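Local atomic coordinates of ATP-dependent 6-phosphofructokinase subunit beta (PDB entry 3O8O), a protein that catalyses the ATP-dependent phosphorylation of fructose 6-phosphate to fructose 1,6-bisphosphate, the first committing step of glycolysis. Residues R190-V196 with D280-L286; A185-R190 with K245-I249; A167-L171 with W203-A208; G406-A411 with D671-A675. All blocks are in the same frame, centred on the assembly; numbering follows the deposited sequence.

Contact 1 (R190-V196 with D280-L286); sequences RAFVVEV and DTRITTL. With F6P (6-O-phosphono-beta-D-fructofuranose), chain I.
Strand 191-196 and strand 281-285 pair in parallel through the bridges from Ala-191 with Thr-281 to Glu-195 with Thr-285. They belong to the four-stranded parallel sheet of the catalytic PFK domain, in the smaller, three-layer alpha/beta/alpha part of the PFK fold. Strand 281-285 is the outermost strand on this side within the chain; strand 248-253 flanks strand 191-196 on the other. The backbone ladder runs from Ala-191 N to Asp-280 O through Val-193 N to Arg-282 O (2.9 Å) and Glu-195 N to Thr-284 O. It ends in a weak bond from Leu-286 N to Glu-195 O.

At the start of the strands, Arg-190 and Arg-282 converge on the phosphate of fructose 6-phosphate, at a site shared with subunit alpha. The extended Arg-190 chain brings NH1 to 2.7 Å from O2P of the sugar phosphate, which lies at the guanidinium edge. Arg-282 bends at chi2 (-69°) and adds weak bonds from NE to O1P and from NH2 to O2P. Asp-280 OD1 takes a nearly straight bond from Arg-282 NH1 at 2.7 Å. Its OD2 lies over a face of the Arg-190 guanidinium, 3.6 Å from NE, a long charge contact without a directed N-H. This carboxylate probably offsets part of the charge of the two arginines.

The CE2 corner of the Phe-192 ring meets Arg-282 CB at 3.4 Å. On the same face of the sheet, Val-194 CG1 packs on Leu-286 CG at 3.8 Å. On the other face, Thr-285 OG1 donates to Glu-195 OE1 at 2.8 Å, meeting it from above the carboxylate plane.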
# COMPACT_ATOMS: atom_id res chain seq x y z
N ARG B 190 -42.35 -12.03 -30.74
CA ARG B 190 -42.46 -13.22 -31.56
C ARG B 190 -42.34 -14.52 -30.80
O ARG B 190 -42.18 -14.57 -29.57
CB ARG B 190 -41.40 -13.23 -32.64
CG ARG B 190 -41.41 -12.03 -33.53
CD ARG B 190 -40.70 -12.37 -34.82
NE ARG B 190 -40.34 -11.18 -35.56
CZ ARG B 190 -39.95 -11.21 -36.83
NH1 ARG B 190 -39.89 -12.38 -37.46
NH2 ARG B 190 -39.61 -10.09 -37.47
N ALA B 191 -42.42 -15.59 -31.59
CA ALA B 191 -42.31 -16.95 -31.09
C ALA B 191 -41.26 -17.66 -31.94
O ALA B 191 -41.21 -17.53 -33.17
CB ALA B 191 -43.64 -17.64 -31.23
N PHE B 192 -40.39 -18.40 -31.26
CA PHE B 192 -39.33 -19.13 -31.95
C PHE B 192 -39.33 -20.59 -31.53
O PHE B 192 -39.51 -20.93 -30.35
CB PHE B 192 -37.95 -18.52 -31.63
CG PHE B 192 -37.63 -17.24 -32.38
CD1 PHE B 192 -37.91 -15.99 -31.83
CD2 PHE B 192 -37.03 -17.29 -33.64
CE1 PHE B 192 -37.61 -14.82 -32.52
CE2 PHE B 192 -36.72 -16.13 -34.34
CZ PHE B 192 -37.01 -14.89 -33.78
N VAL B 193 -39.13 -21.45 -32.51
CA VAL B 193 -39.03 -22.87 -32.27
C VAL B 193 -37.56 -23.16 -32.52
O VAL B 193 -37.09 -23.18 -33.67
CB VAL B 193 -39.91 -23.65 -33.26
CG1 VAL B 193 -39.72 -25.15 -33.08
CG2 VAL B 193 -41.35 -23.29 -33.02
N VAL B 194 -36.81 -23.36 -31.45
CA VAL B 194 -35.38 -23.62 -31.58
C VAL B 194 -35.08 -25.11 -31.63
O VAL B 194 -35.28 -25.82 -30.66
CB VAL B 194 -34.60 -22.98 -30.41
CG1 VAL B 194 -33.11 -23.05 -30.69
CG2 VAL B 194 -35.04 -21.54 -30.21
N GLU B 195 -34.60 -25.57 -32.78
CA GLU B 195 -34.24 -26.97 -32.94
C GLU B 195 -32.83 -27.23 -32.39
O GLU B 195 -31.84 -26.69 -32.87
CB GLU B 195 -34.27 -27.36 -34.41
CG GLU B 195 -34.30 -28.86 -34.59
CD GLU B 195 -33.73 -29.27 -35.93
OE1 GLU B 195 -34.05 -28.57 -36.92
OE2 GLU B 195 -32.98 -30.28 -35.97
N VAL B 196 -32.77 -28.09 -31.38
CA VAL B 196 -31.53 -28.42 -30.70
C VAL B 196 -31.02 -29.85 -30.94
O VAL B 196 -31.80 -30.75 -31.18
CB VAL B 196 -31.73 -28.16 -29.20
CG1 VAL B 196 -31.20 -29.33 -28.37
CG2 VAL B 196 -31.08 -26.83 -28.83
N ASP B 280 -46.71 -14.78 -34.87
CA ASP B 280 -45.52 -14.70 -35.71
C ASP B 280 -44.49 -15.71 -35.20
O ASP B 280 -43.99 -15.60 -34.07
CB ASP B 280 -44.97 -13.28 -35.66
CG ASP B 280 -44.18 -12.92 -36.89
OD1 ASP B 280 -44.12 -13.75 -37.82
OD2 ASP B 280 -43.62 -11.81 -36.93
N THR B 281 -44.19 -16.71 -36.02
CA THR B 281 -43.25 -17.73 -35.61
C THR B 281 -42.12 -17.96 -36.60
O THR B 281 -42.29 -17.81 -37.80
CB THR B 281 -43.98 -19.05 -35.35
OG1 THR B 281 -44.93 -18.85 -34.29
CG2 THR B 281 -43.00 -20.14 -34.96
N ARG B 282 -40.96 -18.31 -36.05
CA ARG B 282 -39.76 -18.58 -36.83
C ARG B 282 -39.09 -19.82 -36.25
O ARG B 282 -39.19 -20.09 -35.04
CB ARG B 282 -38.78 -17.41 -36.76
CG ARG B 282 -39.27 -16.14 -37.38
CD ARG B 282 -39.35 -16.29 -38.87
NE ARG B 282 -39.75 -15.04 -39.49
CZ ARG B 282 -40.92 -14.45 -39.28
NH1 ARG B 282 -41.80 -15.01 -38.45
NH2 ARG B 282 -41.21 -13.29 -39.87
N ILE B 283 -38.43 -20.58 -37.12
CA ILE B 283 -37.72 -21.79 -36.71
C ILE B 283 -36.23 -21.51 -36.76
O ILE B 283 -35.74 -20.90 -37.70
CB ILE B 283 -38.03 -22.99 -37.65
CG1 ILE B 283 -39.46 -23.50 -37.42
CG2 ILE B 283 -37.03 -24.11 -37.41
CD1 ILE B 283 -39.83 -24.70 -38.29
N THR B 284 -35.52 -21.97 -35.74
CA THR B 284 -34.09 -21.77 -35.66
C THR B 284 -33.40 -23.11 -35.47
O THR B 284 -33.71 -23.84 -34.53
CB THR B 284 -33.71 -20.90 -34.46
OG1 THR B 284 -34.42 -19.66 -34.51
CG2 THR B 284 -32.25 -20.61 -34.49
N THR B 285 -32.47 -23.46 -36.36
CA THR B 285 -31.77 -24.71 -36.15
C THR B 285 -30.30 -24.41 -35.90
O THR B 285 -29.52 -24.13 -36.82
CB THR B 285 -31.93 -25.66 -37.34
OG1 THR B 285 -33.32 -25.98 -37.49
CG2 THR B 285 -31.18 -26.95 -37.08
N LEU B 286 -29.93 -24.45 -34.62
CA LEU B 286 -28.58 -24.17 -34.18
C LEU B 286 -27.53 -24.99 -34.92
O LEU B 286 -26.49 -24.46 -35.32
CB LEU B 286 -28.48 -24.40 -32.68
CG LEU B 286 -29.49 -23.59 -31.85
CD1 LEU B 286 -29.06 -23.61 -30.35
CD2 LEU B 286 -29.57 -22.15 -32.39
O1 F6P I . -33.61 -6.47 -41.27
C1 F6P I . -33.22 -7.33 -42.32
C2 F6P I . -33.30 -8.79 -41.88
O2 F6P I . -32.50 -9.01 -40.70
C3 F6P I . -32.84 -9.68 -43.07
O3 F6P I . -31.48 -10.12 -42.96
C4 F6P I . -33.86 -10.84 -43.05
O4 F6P I . -34.03 -11.40 -44.36
C5 F6P I . -35.13 -10.16 -42.48
O5 F6P I . -34.66 -9.14 -41.59
C6 F6P I . -35.99 -11.17 -41.71
O6 F6P I . -37.16 -10.51 -41.20
P F6P I . -38.03 -11.61 -40.39
O1P F6P I . -37.48 -12.85 -39.79
O2P F6P I . -39.40 -11.07 -39.74
O3P F6P I . -37.36 -10.90 -39.10

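Contact 2 (A185-R190 with K245-I249); sequences ANSHSR and KRTTI. With F6P (6-O-phosphono-beta-D-fructofuranose), chain I.
Thr-248 N donates to Arg-190 O at 3.0 Å. This bond joins the start of strand 248-253 to the residue just before strand 191-196. Arg-246 reaches back to the end of helix 167-187. Its chain bends at chi3 (48°), and NE gives a weak bond to Asn-186 O at 2.9 Å. The guanidinium edge faces Ser-187 O, with NH2 3.2 Å from that oxygen. Ser-189 OG lies over one face of the group. Arg-246 NH1 continues into a salt bridge with an acidic side chain of the chain of another protein in the assembly, so this arginine spans the helix end and the subunit interface.

The contact sits at the helix-to-strand turn of the alpha/beta catalytic domain. Here Arg-190 N bonds to Ala-185 O at 3.0 Å, and the chain turns from the helix into strand 191-196, with Arg-190, at the junction, binding the sugar phosphate.

Thr-247 packs against this turn. Its CG2 methyl lies against Ala-185 and Asn-186 at the helix end, while OG1 bonds to Glu-182 one turn back in the helix. Thr-247 CA also makes a CA-H...O contact with Arg-190 O at 3.3 Å. Farther out, the Asn-186 amide crosses the Arg-246 side chain at about a right angle, its plane 26° from the guanidinium.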
# COMPACT_ATOMS: atom_id res chain seq x y z
N ALA B 185 -36.57 -11.55 -30.50
CA ALA B 185 -37.90 -12.09 -30.28
C ALA B 185 -38.70 -11.11 -29.44
O ALA B 185 -39.85 -10.84 -29.72
CB ALA B 185 -37.83 -13.42 -29.56
N ASN B 186 -38.08 -10.59 -28.40
CA ASN B 186 -38.74 -9.62 -27.52
C ASN B 186 -39.08 -8.31 -28.23
O ASN B 186 -40.03 -7.62 -27.86
CB ASN B 186 -37.82 -9.32 -26.34
CG ASN B 186 -38.49 -8.49 -25.28
OD1 ASN B 186 -39.03 -9.02 -24.32
ND2 ASN B 186 -38.47 -7.17 -25.46
N SER B 187 -38.31 -7.95 -29.25
CA SER B 187 -38.56 -6.72 -29.98
C SER B 187 -39.87 -6.83 -30.73
O SER B 187 -40.63 -5.88 -30.76
CB SER B 187 -37.43 -6.43 -30.99
OG SER B 187 -36.26 -5.95 -30.36
N HIS B 188 -40.10 -7.99 -31.34
CA HIS B 188 -41.31 -8.22 -32.13
C HIS B 188 -42.35 -9.10 -31.43
O HIS B 188 -43.31 -9.56 -32.05
CB HIS B 188 -40.91 -8.86 -33.44
CG HIS B 188 -40.03 -8.01 -34.29
ND1 HIS B 188 -38.86 -7.45 -33.82
CD2 HIS B 188 -40.12 -7.65 -35.59
CE1 HIS B 188 -38.27 -6.79 -34.80
NE2 HIS B 188 -39.01 -6.90 -35.88
N SER B 189 -42.17 -9.32 -30.13
CA SER B 189 -43.05 -10.19 -29.34
C SER B 189 -43.39 -11.45 -30.12
O SER B 189 -44.54 -11.87 -30.17
CB SER B 189 -44.31 -9.45 -28.96
OG SER B 189 -43.99 -8.34 -28.15
N ARG B 190 -42.35 -12.03 -30.74
CA ARG B 190 -42.46 -13.22 -31.56
C ARG B 190 -42.34 -14.52 -30.80
O ARG B 190 -42.18 -14.57 -29.57
CB ARG B 190 -41.40 -13.23 -32.64
CG ARG B 190 -41.41 -12.03 -33.53
CD ARG B 190 -40.70 -12.37 -34.82
NE ARG B 190 -40.34 -11.18 -35.56
CZ ARG B 190 -39.95 -11.21 -36.83
NH1 ARG B 190 -39.89 -12.38 -37.46
NH2 ARG B 190 -39.61 -10.09 -37.47
N LYS B 245 -45.72 -12.05 -20.97
CA LYS B 245 -44.56 -12.51 -21.71
C LYS B 245 -44.67 -12.18 -23.20
O LYS B 245 -45.54 -12.70 -23.88
CB LYS B 245 -44.38 -14.00 -21.50
CG LYS B 245 -43.06 -14.54 -22.05
CD LYS B 245 -42.73 -15.87 -21.41
CE LYS B 245 -41.65 -16.59 -22.18
NZ LYS B 245 -41.56 -17.99 -21.67
N ARG B 246 -43.79 -11.30 -23.70
CA ARG B 246 -43.78 -10.88 -25.10
C ARG B 246 -43.23 -11.92 -26.05
O ARG B 246 -43.50 -11.88 -27.26
CB ARG B 246 -42.93 -9.64 -25.27
CG ARG B 246 -43.38 -8.44 -24.47
CD ARG B 246 -42.47 -7.22 -24.78
NE ARG B 246 -42.28 -7.01 -26.21
CZ ARG B 246 -42.59 -5.89 -26.83
NH1 ARG B 246 -43.10 -4.90 -26.14
NH2 ARG B 246 -42.39 -5.77 -28.13
N THR B 247 -42.44 -12.83 -25.52
CA THR B 247 -41.79 -13.85 -26.33
C THR B 247 -42.26 -15.26 -26.04
O THR B 247 -42.75 -15.55 -24.95
CB THR B 247 -40.25 -13.84 -26.10
OG1 THR B 247 -39.98 -13.85 -24.68
CG2 THR B 247 -39.58 -12.63 -26.77
N THR B 248 -42.09 -16.12 -27.03
CA THR B 248 -42.44 -17.54 -26.91
C THR B 248 -41.29 -18.36 -27.52
O THR B 248 -40.99 -18.32 -28.72
CB THR B 248 -43.81 -17.84 -27.57
OG1 THR B 248 -44.85 -17.25 -26.78
CG2 THR B 248 -44.07 -19.33 -27.66
N ILE B 249 -40.63 -19.10 -26.64
CA ILE B 249 -39.49 -19.92 -26.99
C ILE B 249 -39.84 -21.35 -26.64
O ILE B 249 -40.04 -21.68 -25.46
CB ILE B 249 -38.19 -19.49 -26.18
CG1 ILE B 249 -37.85 -18.03 -26.46
CG2 ILE B 249 -36.97 -20.35 -26.59
CD1 ILE B 249 -37.57 -17.78 -27.91
O1 F6P I . -33.61 -6.47 -41.27
C1 F6P I . -33.22 -7.33 -42.32
C2 F6P I . -33.30 -8.79 -41.88
O2 F6P I . -32.50 -9.01 -40.70
C3 F6P I . -32.84 -9.68 -43.07
O3 F6P I . -31.48 -10.12 -42.96
C4 F6P I . -33.86 -10.84 -43.05
O4 F6P I . -34.03 -11.40 -44.36
C5 F6P I . -35.13 -10.16 -42.48
O5 F6P I . -34.66 -9.14 -41.59
C6 F6P I . -35.99 -11.17 -41.71
O6 F6P I . -37.16 -10.51 -41.20
P F6P I . -38.03 -11.61 -40.39
O1P F6P I . -37.48 -12.85 -39.79
O2P F6P I . -39.40 -11.07 -39.74
O3P F6P I . -37.36 -10.90 -39.10

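Contact 3 (A167-L171 with W203-A208); sequences AYSAL and WLALLA
Trp-203 pushes the edge of its six-membered ring against the face of Tyr-168, a T-shaped pair. The ring centroids are 4.9 Å apart and the planes stand at 90°. This is the start of a helix-helix contact in the catalytic PFK domain, where helix 167-187 and helix 203-212 cross at -52° with short-segment axes 10.0 Å apart. Trp-203 CH2 stands over the tyrosine ring, 3.6 Å from Tyr-168 CE2, toward its rim. The indole gets there because CG is anti to the backbone N (chi1 -175°), which swings it across to the other helix. The same ring reaches Ala-167 as well, with CZ3 at 3.7 Å from Ala-167 CB.

Leu-171 is a knob in a hole formed by Trp-203, Leu-204, Leu-207 and Ala-208. One branch of this leucine, CD2, touches Leu-207 CB at 3.7 Å, and the two side chains cross at about a right angle. The other branch, CD1, lies against the backbone of Ala-208. Leu-204 in turn sends CD2 into the helix 167-187 surface, where it rests on Ala-170 CB.

Beyond this first shell, Tyr-298 makes a second edge-to-face pair with Tyr-168. Helix 669-688 of the regulatory half covers Tyr-168 and Leu-171 through Ile-670 and Pro-669. Ala-170 backs onto Ile-154, and Leu-204 lies near Gly-198; both partners belong to a fructose 6-phosphate pocket. Leu-204 CD2 reaches the helix backbone, 3.6 Å from Leu-171 N.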
# COMPACT_ATOMS: atom_id res chain seq x y z
N ALA B 167 -20.93 -32.34 -23.06
CA ALA B 167 -22.35 -32.10 -22.84
C ALA B 167 -22.62 -30.67 -22.40
O ALA B 167 -23.29 -29.91 -23.11
CB ALA B 167 -22.87 -33.07 -21.82
N TYR B 168 -22.11 -30.31 -21.23
CA TYR B 168 -22.33 -28.96 -20.73
C TYR B 168 -21.81 -27.85 -21.64
O TYR B 168 -22.34 -26.74 -21.62
CB TYR B 168 -21.73 -28.83 -19.35
CG TYR B 168 -22.57 -29.50 -18.32
CD1 TYR B 168 -22.19 -30.71 -17.74
CD2 TYR B 168 -23.76 -28.91 -17.90
CE1 TYR B 168 -22.97 -31.31 -16.76
CE2 TYR B 168 -24.54 -29.48 -16.92
CZ TYR B 168 -24.15 -30.69 -16.35
OH TYR B 168 -24.94 -31.25 -15.35
N SER B 169 -20.78 -28.13 -22.43
CA SER B 169 -20.27 -27.13 -23.35
C SER B 169 -21.33 -26.90 -24.41
O SER B 169 -21.63 -25.77 -24.79
CB SER B 169 -18.97 -27.61 -24.01
OG SER B 169 -17.90 -27.67 -23.08
N ALA B 170 -21.91 -27.99 -24.91
CA ALA B 170 -22.96 -27.88 -25.90
C ALA B 170 -24.11 -27.08 -25.27
O ALA B 170 -24.66 -26.17 -25.89
CB ALA B 170 -23.42 -29.24 -26.29
N LEU B 171 -24.46 -27.42 -24.02
CA LEU B 171 -25.55 -26.73 -23.33
C LEU B 171 -25.28 -25.23 -23.25
O LEU B 171 -26.21 -24.43 -23.35
CB LEU B 171 -25.73 -27.29 -21.91
CG LEU B 171 -26.72 -26.53 -21.00
CD1 LEU B 171 -28.09 -26.51 -21.64
CD2 LEU B 171 -26.76 -27.18 -19.59
N TRP B 203 -31.54 -34.51 -23.05
CA TRP B 203 -30.84 -33.84 -21.96
C TRP B 203 -30.54 -32.37 -22.27
O TRP B 203 -30.73 -31.51 -21.41
CB TRP B 203 -29.52 -34.56 -21.65
CG TRP B 203 -28.86 -33.98 -20.46
CD1 TRP B 203 -29.15 -34.23 -19.15
CD2 TRP B 203 -27.83 -33.00 -20.46
NE1 TRP B 203 -28.36 -33.46 -18.33
CE2 TRP B 203 -27.54 -32.70 -19.12
CE3 TRP B 203 -27.12 -32.34 -21.48
CZ2 TRP B 203 -26.56 -31.76 -18.76
CZ3 TRP B 203 -26.16 -31.42 -21.12
CH2 TRP B 203 -25.89 -31.14 -19.77
N LEU B 204 -30.06 -32.11 -23.48
CA LEU B 204 -29.76 -30.76 -23.93
C LEU B 204 -31.00 -29.87 -24.03
O LEU B 204 -30.99 -28.72 -23.57
CB LEU B 204 -29.06 -30.78 -25.28
CG LEU B 204 -27.58 -31.17 -25.25
CD1 LEU B 204 -27.08 -31.32 -26.68
CD2 LEU B 204 -26.77 -30.13 -24.50
N ALA B 205 -32.07 -30.39 -24.64
CA ALA B 205 -33.30 -29.61 -24.78
C ALA B 205 -33.92 -29.28 -23.41
O ALA B 205 -34.35 -28.17 -23.16
CB ALA B 205 -34.30 -30.36 -25.64
N LEU B 206 -33.95 -30.27 -22.52
CA LEU B 206 -34.51 -30.07 -21.19
C LEU B 206 -33.75 -28.98 -20.40
O LEU B 206 -34.34 -27.94 -20.06
CB LEU B 206 -34.50 -31.40 -20.43
CG LEU B 206 -34.76 -31.47 -18.92
CD1 LEU B 206 -36.12 -30.87 -18.54
CD2 LEU B 206 -34.67 -32.93 -18.51
N LEU B 207 -32.46 -29.23 -20.12
CA LEU B 207 -31.60 -28.29 -19.39
C LEU B 207 -31.67 -26.91 -20.02
O LEU B 207 -31.74 -25.90 -19.31
CB LEU B 207 -30.15 -28.75 -19.40
CG LEU B 207 -29.62 -29.72 -18.31
CD1 LEU B 207 -29.71 -29.09 -16.90
CD2 LEU B 207 -30.36 -31.04 -18.37
N ALA B 208 -31.65 -26.85 -21.34
CA ALA B 208 -31.72 -25.58 -22.02
C ALA B 208 -33.00 -24.86 -21.66
O ALA B 208 -32.97 -23.73 -21.19
CB ALA B 208 -31.62 -25.76 -23.51

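Contact 4 (G406-A411 with D671-A675); sequences GGINSA and DRTRA
Ala-675 is the main apolar contact of helix 669-688 with the start of helix 408-422. Its CB lies 3.5 Å from Ser-410 CB and 4.4 Å from Ala-411 CB. The small side chains let the two helices come close, and the CA atoms of Ala-411 and Ala-675 are 4.8 Å apart. Leu-535 packs on both alanines from a neighbouring loop, and Val-491 of strand 487-492 also touches Ala-411.

Backbone groups take part next. Gly-407 is the N-cap residue of helix 408-422, and its O sits 3.3 Å from Ala-675 CB. The same oxygen accepts from Ala-411 N at 2.8 Å in the first turn of the helix. At the positive phi of 107°, Gly-407 holds a backbone shape that suits a residue without a side chain.

The polar ends of Ser-410 and Asp-671 find their hydrogen bonds outside the two segments. Ser-410 OG is 3.2 Å from Arg-672 CG, while its hydrogen bond goes to Gln-454 O. Asp-671 brings OD1 to 3.2 Å from Gly-406 O, a meeting of two acceptors. Its carboxylate is instead held by other groups: OD1 bonds to Thr-539, and OD2 to Tyr-533 OH and Gly-536 N. These three partners probably fix the rotation of the carboxylate beside the glycine turn.

Gly-406 lies about 10 Å from a bound fructose 2,6-bisphosphate. The glycine-rich turn follows strand 395-401, the first of the C-terminal regulatory PFK domain, and at Ala-403 lines that activator pocket. It probably corresponds to the ATP-binding turn at Gly-13 in the N-terminal half.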
# COMPACT_ATOMS: atom_id res chain seq x y z
N GLY B 406 -23.62 -15.47 -9.82
CA GLY B 406 -24.43 -16.03 -10.89
C GLY B 406 -25.41 -17.11 -10.46
O GLY B 406 -25.01 -18.10 -9.86
N GLY B 407 -26.69 -16.90 -10.76
CA GLY B 407 -27.71 -17.86 -10.39
C GLY B 407 -28.61 -17.46 -9.25
O GLY B 407 -29.63 -18.10 -8.99
N ILE B 408 -28.25 -16.40 -8.54
CA ILE B 408 -29.08 -15.96 -7.44
C ILE B 408 -30.43 -15.51 -7.97
O ILE B 408 -31.45 -15.80 -7.37
CB ILE B 408 -28.41 -14.83 -6.65
CG1 ILE B 408 -27.28 -15.42 -5.80
CG2 ILE B 408 -29.44 -14.13 -5.76
CD1 ILE B 408 -26.58 -14.40 -4.90
N ASN B 409 -30.46 -14.82 -9.10
CA ASN B 409 -31.75 -14.41 -9.63
C ASN B 409 -32.51 -15.64 -10.08
O ASN B 409 -33.74 -15.69 -10.02
CB ASN B 409 -31.58 -13.44 -10.80
CG ASN B 409 -31.18 -12.03 -10.35
OD1 ASN B 409 -31.45 -11.63 -9.21
ND2 ASN B 409 -30.57 -11.27 -11.25
N SER B 410 -31.78 -16.65 -10.52
CA SER B 410 -32.43 -17.87 -10.95
C SER B 410 -33.10 -18.47 -9.73
O SER B 410 -34.27 -18.80 -9.76
CB SER B 410 -31.41 -18.86 -11.51
OG SER B 410 -30.60 -18.24 -12.50
N ALA B 411 -32.35 -18.58 -8.64
CA ALA B 411 -32.90 -19.15 -7.42
C ALA B 411 -34.19 -18.43 -7.10
O ALA B 411 -35.22 -19.07 -6.97
CB ALA B 411 -31.91 -19.00 -6.27
N ASP B 671 -24.96 -22.99 -13.41
CA ASP B 671 -25.43 -22.16 -12.32
C ASP B 671 -26.92 -21.92 -12.35
O ASP B 671 -27.56 -21.89 -11.29
CB ASP B 671 -24.71 -20.83 -12.34
CG ASP B 671 -23.66 -20.76 -11.30
OD1 ASP B 671 -22.79 -19.87 -11.39
OD2 ASP B 671 -23.72 -21.59 -10.38
N ARG B 672 -27.48 -21.74 -13.55
CA ARG B 672 -28.92 -21.50 -13.66
C ARG B 672 -29.72 -22.73 -13.26
O ARG B 672 -30.45 -22.70 -12.26
CB ARG B 672 -29.28 -21.06 -15.08
CG ARG B 672 -29.49 -19.56 -15.18
CD ARG B 672 -29.70 -19.08 -16.59
NE ARG B 672 -28.49 -19.23 -17.38
CZ ARG B 672 -28.41 -19.08 -18.70
NH1 ARG B 672 -29.47 -18.77 -19.44
NH2 ARG B 672 -27.25 -19.22 -19.30
N THR B 673 -29.58 -23.81 -14.02
CA THR B 673 -30.31 -25.03 -13.71
C THR B 673 -30.11 -25.48 -12.27
O THR B 673 -31.06 -25.87 -11.61
CB THR B 673 -29.91 -26.17 -14.64
OG1 THR B 673 -28.57 -26.60 -14.38
CG2 THR B 673 -30.03 -25.71 -16.08
N ARG B 674 -28.88 -25.42 -11.76
CA ARG B 674 -28.61 -25.85 -10.40
C ARG B 674 -29.30 -24.92 -9.40
O ARG B 674 -29.64 -25.33 -8.28
CB ARG B 674 -27.10 -25.88 -10.13
N ALA B 675 -29.51 -23.68 -9.80
CA ALA B 675 -30.16 -22.74 -8.91
C ALA B 675 -31.60 -23.17 -8.73
O ALA B 675 -32.07 -23.31 -7.60
CB ALA B 675 -30.09 -21.34 -9.46

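From the N terminus, contact 3 opens first, at the start of helix 167-187, and closes at helix 203-212. Contact 2 opens at the end of the same helix and closes at strand 248-253. Contact 1 begins at Arg-190, which it shares with contact 2, and closes last, at strand 281-285. These three loops cross one another within the catalytic half. Contacts 1 and 2 meet in one sheet, where strand 191-196 lies between strands 248-253 and 281-285. Contact 4 follows in series, closing a long loop in the regulatory half. Leu-207 of contact 3 packs on Thr-673 of contact 4, so the two halves touch there.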